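Local coordinates for ATP-dependent 6-phosphofructokinase isozyme 2 (PDB 3N1C), which catalyses the ATP-dependent phosphorylation of D-fructose 6-phosphate to fructose 1,6-bisphosphate, the first committing step of glycolysis, using magnesium as cofactor and acting as a homodimer, at residues R90-V95 with F106-A111; S12-T17 with V34-G39. All coordinates share one frame; numbering follows the deposited sequence.

How the contacts relate
Both contacts belong to one four-strand mixed sheet, ordered 34-38, 12-19, 91-97, 103-107. Contact 2 joins its first two strands and closes before contact 1, which joins the last two, opens along the chain. Their centres lie 8 Å apart, and the inner strands 12-19 and 91-97 run parallel side by side: Asn92 O lies 2.7 Å from Ser15 OG, a probable hydrogen bond. The same bound fructose 6-phosphate touches both, contact 1 through Arg90 and Asn92, contact 2 chiefly through Asp14. One sheet thus presents phosphate-binding and sugar-binding groups together, while its 103-107 edge continues into a strand of the second subunit.

Contact 1 of 2, residues R90-V95 with F106-A111. With F6P (6-O-phosphono-beta-D-fructofuranose), chain E.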
loop_
_atom_site.group_PDB
_atom_site.type_symbol
_atom_site.label_atom_id
_atom_site.label_comp_id
_atom_site.label_asym_id
_atom_site.label_seq_id
_atom_site.Cartn_x
_atom_site.Cartn_y
_atom_site.Cartn_z
ATOM N N ARG A 90 3.132 -23.152 17.826
ATOM C CA ARG A 90 3.296 -21.833 17.220
ATOM C C ARG A 90 2.199 -20.863 17.659
ATOM O O ARG A 90 1.081 -21.267 18.011
ATOM C CB ARG A 90 3.295 -21.937 15.696
ATOM C CG ARG A 90 1.931 -22.291 15.125
ATOM C CD ARG A 90 1.917 -22.256 13.615
ATOM N NE ARG A 90 0.792 -23.018 13.075
ATOM C CZ ARG A 90 0.344 -22.916 11.825
ATOM N NH1 ARG A 90 0.918 -22.072 10.979
ATOM N NH2 ARG A 90 -0.688 -23.656 11.420
ATOM N N GLN A 91 2.529 -19.578 17.615
ATOM C CA GLN A 91 1.586 -18.522 17.952
ATOM C C GLN A 91 1.507 -17.539 16.792
ATOM O O GLN A 91 2.454 -16.795 16.524
ATOM C CB GLN A 91 2.005 -17.809 19.246
ATOM C CG GLN A 91 1.123 -16.623 19.636
ATOM C CD GLN A 91 1.403 -16.109 21.043
ATOM O OE1 GLN A 91 1.653 -16.887 21.967
ATOM N NE2 GLN A 91 1.341 -14.792 21.214
ATOM N N ASN A 92 0.378 -17.554 16.094
ATOM C CA ASN A 92 0.169 -16.654 14.969
ATOM C C ASN A 92 -0.439 -15.334 15.429
ATOM O O ASN A 92 -1.064 -15.266 16.485
ATOM C CB ASN A 92 -0.695 -17.330 13.904
ATOM C CG ASN A 92 0.018 -18.499 13.242
ATOM O OD1 ASN A 92 1.241 -18.613 13.330
ATOM N ND2 ASN A 92 -0.738 -19.366 12.566
ATOM N N LEU A 93 -0.241 -14.279 14.648
ATOM C CA LEU A 93 -0.720 -12.966 15.049
ATOM C C LEU A 93 -1.737 -12.407 14.070
ATOM O O LEU A 93 -1.470 -12.304 12.874
ATOM C CB LEU A 93 0.443 -11.985 15.215
ATOM C CG LEU A 93 0.022 -10.589 15.685
ATOM C CD1 LEU A 93 -0.676 -10.656 17.036
ATOM C CD2 LEU A 93 1.213 -9.650 15.742
ATOM N N HIS A 94 -2.905 -12.051 14.592
ATOM C CA HIS A 94 -3.946 -11.402 13.807
ATOM C C HIS A 94 -4.042 -9.952 14.241
ATOM O O HIS A 94 -4.265 -9.673 15.418
ATOM C CB HIS A 94 -5.292 -12.098 14.040
ATOM C CG HIS A 94 -6.456 -11.375 13.436
ATOM N ND1 HIS A 94 -7.048 -11.777 12.260
ATOM C CD2 HIS A 94 -7.124 -10.271 13.842
ATOM C CE1 HIS A 94 -8.041 -10.950 11.968
ATOM N NE2 HIS A 94 -8.106 -10.029 12.908
ATOM N N VAL A 95 -3.877 -9.025 13.302
ATOM C CA VAL A 95 -3.906 -7.609 13.642
ATOM C C VAL A 95 -5.041 -6.856 12.951
ATOM O O VAL A 95 -5.137 -6.839 11.722
ATOM C CB VAL A 95 -2.566 -6.929 13.298
ATOM C CG1 VAL A 95 -2.557 -5.498 13.802
ATOM C CG2 VAL A 95 -1.402 -7.722 13.893
ATOM N N PHE A 106 -0.443 -12.870 10.317
ATOM C CA PHE A 106 0.933 -13.341 10.288
ATOM C C PHE A 106 1.016 -14.794 10.744
ATOM O O PHE A 106 0.789 -15.122 11.911
ATOM C CB PHE A 106 1.825 -12.417 11.115
ATOM C CG PHE A 106 1.792 -10.989 10.643
ATOM C CD1 PHE A 106 0.993 -10.052 11.274
ATOM C CD2 PHE A 106 2.540 -10.595 9.543
ATOM C CE1 PHE A 106 0.952 -8.749 10.826
ATOM C CE2 PHE A 106 2.500 -9.299 9.090
ATOM C CZ PHE A 106 1.710 -8.372 9.735
ATOM N N VAL A 107 1.334 -15.659 9.793
ATOM C CA VAL A 107 1.244 -17.092 9.993
ATOM C C VAL A 107 2.639 -17.704 10.029
ATOM O O VAL A 107 3.306 -17.798 8.999
ATOM C CB VAL A 107 0.423 -17.721 8.850
ATOM C CG1 VAL A 107 0.342 -19.230 9.003
ATOM C CG2 VAL A 107 -0.971 -17.081 8.785
ATOM N N MET A 108 2.935 -18.155 11.272
ATOM C CA MET A 108 4.282 -18.647 11.539
ATOM C C MET A 108 4.431 -20.089 11.047
ATOM O O MET A 108 3.439 -20.748 10.722
ATOM C CB MET A 108 4.592 -18.596 13.043
ATOM C CG MET A 108 4.623 -17.212 13.666
ATOM S SD MET A 108 5.908 -16.127 13.010
ATOM C CE MET A 108 4.940 -15.082 11.940
ATOM N N PRO A 109 5.556 -20.803 10.911
ATOM C CA PRO A 109 5.609 -22.238 10.618
ATOM C C PRO A 109 5.099 -23.055 11.801
ATOM O O PRO A 109 5.291 -22.648 12.944
ATOM C CB PRO A 109 7.113 -22.505 10.429
ATOM C CG PRO A 109 7.763 -21.161 10.317
ATOM C CD PRO A 109 6.902 -20.223 11.080
ATOM N N GLY A 110 4.470 -24.197 11.537
ATOM C CA GLY A 110 4.059 -25.088 12.610
ATOM C C GLY A 110 5.255 -25.600 13.397
ATOM O O GLY A 110 6.350 -25.735 12.855
ATOM N N ALA A 111 5.050 -25.877 14.679
ATOM C CA ALA A 111 6.100 -26.474 15.504
ATOM C C ALA A 111 6.516 -27.825 14.932
ATOM O O ALA A 111 5.697 -28.542 14.365
ATOM C CB ALA A 111 5.619 -26.639 16.935
HETATM O O1 F6P E . -7.494 -21.310 8.504
HETATM C C1 F6P E . -7.353 -20.491 9.623
HETATM C C2 F6P E . -6.357 -21.168 10.615
HETATM O O2 F6P E . -5.887 -22.522 10.430
HETATM C C3 F6P E . -5.796 -20.356 11.791
HETATM O O3 F6P E . -6.469 -20.442 13.010
HETATM C C4 F6P E . -4.329 -20.157 11.676
HETATM O O4 F6P E . -3.529 -19.419 12.559
HETATM C C5 F6P E . -4.006 -20.393 10.220
HETATM O O5 F6P E . -5.298 -20.769 9.629
HETATM C C6 F6P E . -2.947 -21.489 10.022
HETATM O O6 F6P E . -2.667 -21.575 8.647
HETATM P P F6P E . -1.791 -22.822 8.003
HETATM O O1P F6P E . -2.505 -24.276 8.325
HETATM O O2P F6P E . -0.270 -22.853 8.628
HETATM O O3P F6P E . -1.738 -22.656 6.556
HETATM O O HOH W 1 2.331 -25.698 16.045
#
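Beyond the Leu93-Phe106 pair, two side chains, those of Asn92 and Arg90, replace backbone pairing and bond the N and O of Met108. The setting is the beta hairpin 91-97/103-107, in the sheet that forms the lid of PfkB-type sugar kinases. Leu93 and Phe106 are an antiparallel hydrogen-bonded pair, with Phe106 N to Leu93 O at 2.8 Å. Next to it, Asn92 OD1 accepts from Met108 N at 2.7 Å; the N-H is aimed well (163°), yet the donor stands above the amide plane instead of on a lone pair. With CG beside its own backbone N (chi1 -67°), Asn92 leads the other end of the amide to the ligand, where ND2 donates to F6P O4 at 2.8 Å. Bonds at both ends fix the rotation of the amide. Arg90 runs extended from CG to NE past Pro109 O and Gly110 CA. Its NH1 serves two acceptors near the guanidinium plane, Met108 O at 2.9 Å and F6P O2P at 2.7 Å, and NH2 reaches the same O2P at 2.9 Å. Further bonds from NE to Pro11 O and from NH2 to Ala10 O hold the group in place. A leucine here would probably leave the phosphate without this cationic mate and Met108 O without its donor. At the other end, Val95 CG2 meets the edge of the Phe106 ring, 4.0 Å from CE1. That ring also meets Phe106 of the second subunit, and Phe106 and Val107 pair in parallel with a strand of that chain, so the sheet crosses the interface. At the Arg90 end, one water accepts from both Arg90 N and Ala111 N, 3.0 Å from the latter.

Contact 2 of 2, residues S12-T17 with V34-G39; sequences SLDSAT and VFEPGG. With F6P (6-O-phosphono-beta-D-fructofuranose), chain E.
Asp14 and Glu36 stand side by side on one face of the strand pair, Asp14 CB against Glu36 CG at 3.8 Å, and their carboxylates then go to different partners. Asp14 OD2 and Glu36 OE2 remain 4.3 Å apart, a like-charge approach that probably costs some energy; Glu36 OE2 is hydrogen-bonded to Thr292 OG1, while Asp14 turns to the sugar. The Asp14 carboxylate grips two neighbouring hydroxyls: F6P O4 donates to OD1 at 2.6 Å and F6P O3 to OD2, the latter so short that its exact length is doubtful. Ser12, two residues back on the same face, steadies this group. Its OG lies anti to the backbone N (chi1 169°) and donates to Asp14 OD1 at 2.7 Å, nearly along the C-O axis, so that Ser12, itself part of the substrate site, also positions the oxygen that accepts from F6P O4.

The strands 12-17 and 34-38 are antiparallel neighbours in the lid sheet of this ribokinase-like fold, their short axes at 148°. Backbone bonds run in register from Ser12-Gly38 to Ala16-Val34, with Ala16 N to Val34 O at 2.7 Å. Gly38 faces Asp14 OD1 so closely that a beta carbon there would clash with it. Next to it Gly39, at the N-cap of helix 40-50, offers its backbone N weakly to F6P O3.

The opposite face carries Leu13, Ser15, Phe35 and Pro37 and is largely apolar. Leu13 crosses obliquely against Phe35, its CG 4.0 Å from Phe35 CD2, and Ser15 CB lies 3.8 Å from Phe35 CE2, so the CD2-CE2 side of the ring meets both residues. Phe35 also meets the ring of His68, planes at about 50°. The hydroxyl of Ser15 looks to the adjoining strand, bonding Asn92 O.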
loop_
_atom_site.group_PDB
_atom_site.type_symbol
_atom_site.label_atom_id
_atom_site.label_comp_id
_atom_site.label_asym_id
_atom_site.label_seq_id
_atom_site.Cartn_x
_atom_site.Cartn_y
_atom_site.Cartn_z
ATOM N N SER A 12 -2.170 -24.094 15.965
ATOM C CA SER A 12 -1.714 -22.750 16.263
ATOM C C SER A 12 -2.486 -22.201 17.444
ATOM O O SER A 12 -3.694 -22.418 17.559
ATOM C CB SER A 12 -1.916 -21.831 15.056
ATOM O OG SER A 12 -1.717 -20.474 15.410
ATOM N N LEU A 13 -1.780 -21.509 18.329
ATOM C CA LEU A 13 -2.425 -20.646 19.304
ATOM C C LEU A 13 -2.556 -19.280 18.639
ATOM O O LEU A 13 -1.567 -18.565 18.480
ATOM C CB LEU A 13 -1.578 -20.537 20.571
ATOM C CG LEU A 13 -2.075 -19.554 21.636
ATOM C CD1 LEU A 13 -3.383 -20.040 22.256
ATOM C CD2 LEU A 13 -1.015 -19.354 22.717
ATOM N N ASP A 14 -3.770 -18.932 18.229
ATOM C CA ASP A 14 -4.005 -17.690 17.501
ATOM C C ASP A 14 -4.129 -16.496 18.451
ATOM O O ASP A 14 -5.050 -16.438 19.260
ATOM C CB ASP A 14 -5.301 -17.792 16.678
ATOM C CG ASP A 14 -5.154 -18.646 15.435
ATOM O OD1 ASP A 14 -4.039 -19.122 15.136
ATOM O OD2 ASP A 14 -6.179 -18.844 14.752
ATOM N N SER A 15 -3.215 -15.539 18.342
ATOM C CA SER A 15 -3.329 -14.301 19.107
ATOM C C SER A 15 -3.916 -13.211 18.210
ATOM O O SER A 15 -3.624 -13.156 17.013
ATOM C CB SER A 15 -1.968 -13.877 19.663
ATOM O OG SER A 15 -1.043 -13.661 18.612
ATOM N N ALA A 16 -4.764 -12.365 18.787
ATOM C CA ALA A 16 -5.386 -11.267 18.051
ATOM C C ALA A 16 -5.235 -9.956 18.818
ATOM O O ALA A 16 -5.383 -9.924 20.041
ATOM C CB ALA A 16 -6.852 -11.564 17.795
ATOM N N THR A 17 -4.941 -8.878 18.096
ATOM C CA THR A 17 -4.731 -7.580 18.722
ATOM C C THR A 17 -5.291 -6.450 17.863
ATOM O O THR A 17 -5.590 -6.636 16.684
ATOM C CB THR A 17 -3.237 -7.303 18.991
ATOM O OG1 THR A 17 -3.104 -6.104 19.760
ATOM C CG2 THR A 17 -2.478 -7.126 17.684
ATOM N N VAL A 34 -5.749 -11.116 22.511
ATOM C CA VAL A 34 -6.794 -12.069 22.846
ATOM C C VAL A 34 -6.449 -13.355 22.105
ATOM O O VAL A 34 -5.779 -13.311 21.077
ATOM C CB VAL A 34 -8.185 -11.565 22.406
ATOM C CG1 VAL A 34 -9.185 -12.705 22.383
ATOM C CG2 VAL A 34 -8.661 -10.452 23.330
ATOM N N PHE A 35 -6.885 -14.495 22.626
ATOM C CA PHE A 35 -6.453 -15.778 22.083
ATOM C C PHE A 35 -7.621 -16.659 21.665
ATOM O O PHE A 35 -8.695 -16.583 22.249
ATOM C CB PHE A 35 -5.621 -16.527 23.117
ATOM C CG PHE A 35 -4.365 -15.817 23.521
ATOM C CD1 PHE A 35 -4.333 -15.038 24.665
ATOM C CD2 PHE A 35 -3.209 -15.941 22.767
ATOM C CE1 PHE A 35 -3.169 -14.392 25.046
ATOM C CE2 PHE A 35 -2.046 -15.294 23.141
ATOM C CZ PHE A 35 -2.027 -14.523 24.281
ATOM N N GLU A 36 -7.395 -17.501 20.656
ATOM C CA GLU A 36 -8.363 -18.523 20.277
ATOM C C GLU A 36 -7.653 -19.732 19.655
ATOM O O GLU A 36 -6.516 -19.621 19.201
ATOM C CB GLU A 36 -9.410 -17.952 19.323
ATOM C CG GLU A 36 -8.910 -17.705 17.916
ATOM C CD GLU A 36 -9.923 -16.954 17.072
ATOM O OE1 GLU A 36 -10.684 -16.148 17.642
ATOM O OE2 GLU A 36 -9.957 -17.165 15.841
ATOM N N PRO A 37 -8.314 -20.901 19.658
ATOM C CA PRO A 37 -7.700 -22.109 19.092
ATOM C C PRO A 37 -7.507 -21.927 17.600
ATOM O O PRO A 37 -8.328 -21.254 16.975
ATOM C CB PRO A 37 -8.751 -23.195 19.355
ATOM C CG PRO A 37 -9.627 -22.647 20.423
ATOM C CD PRO A 37 -9.650 -21.169 20.209
ATOM N N GLY A 38 -6.449 -22.504 17.035
ATOM C CA GLY A 38 -6.162 -22.322 15.624
ATOM C C GLY A 38 -5.549 -23.530 14.946
ATOM O O GLY A 38 -5.084 -24.463 15.602
ATOM N N GLY A 39 -5.529 -23.503 13.618
ATOM C CA GLY A 39 -5.080 -24.645 12.844
ATOM C C GLY A 39 -6.251 -25.218 12.074
ATOM O O GLY A 39 -7.380 -25.204 12.562
HETATM O O1 F6P E . -7.494 -21.310 8.504
HETATM C C1 F6P E . -7.353 -20.491 9.623
HETATM C C2 F6P E . -6.357 -21.168 10.615
HETATM O O2 F6P E . -5.887 -22.522 10.430
HETATM C C3 F6P E . -5.796 -20.356 11.791
HETATM O O3 F6P E . -6.469 -20.442 13.010
HETATM C C4 F6P E . -4.329 -20.157 11.676
HETATM O O4 F6P E . -3.529 -19.419 12.559
HETATM C C5 F6P E . -4.006 -20.393 10.220
HETATM O O5 F6P E . -5.298 -20.769 9.629
HETATM C C6 F6P E . -2.947 -21.489 10.022
HETATM O O6 F6P E . -2.667 -21.575 8.647
HETATM P P F6P E . -1.791 -22.822 8.003
HETATM O O1P F6P E . -2.505 -24.276 8.325
HETATM O O2P F6P E . -0.270 -22.853 8.628
HETATM O O3P F6P E . -1.738 -22.656 6.556
#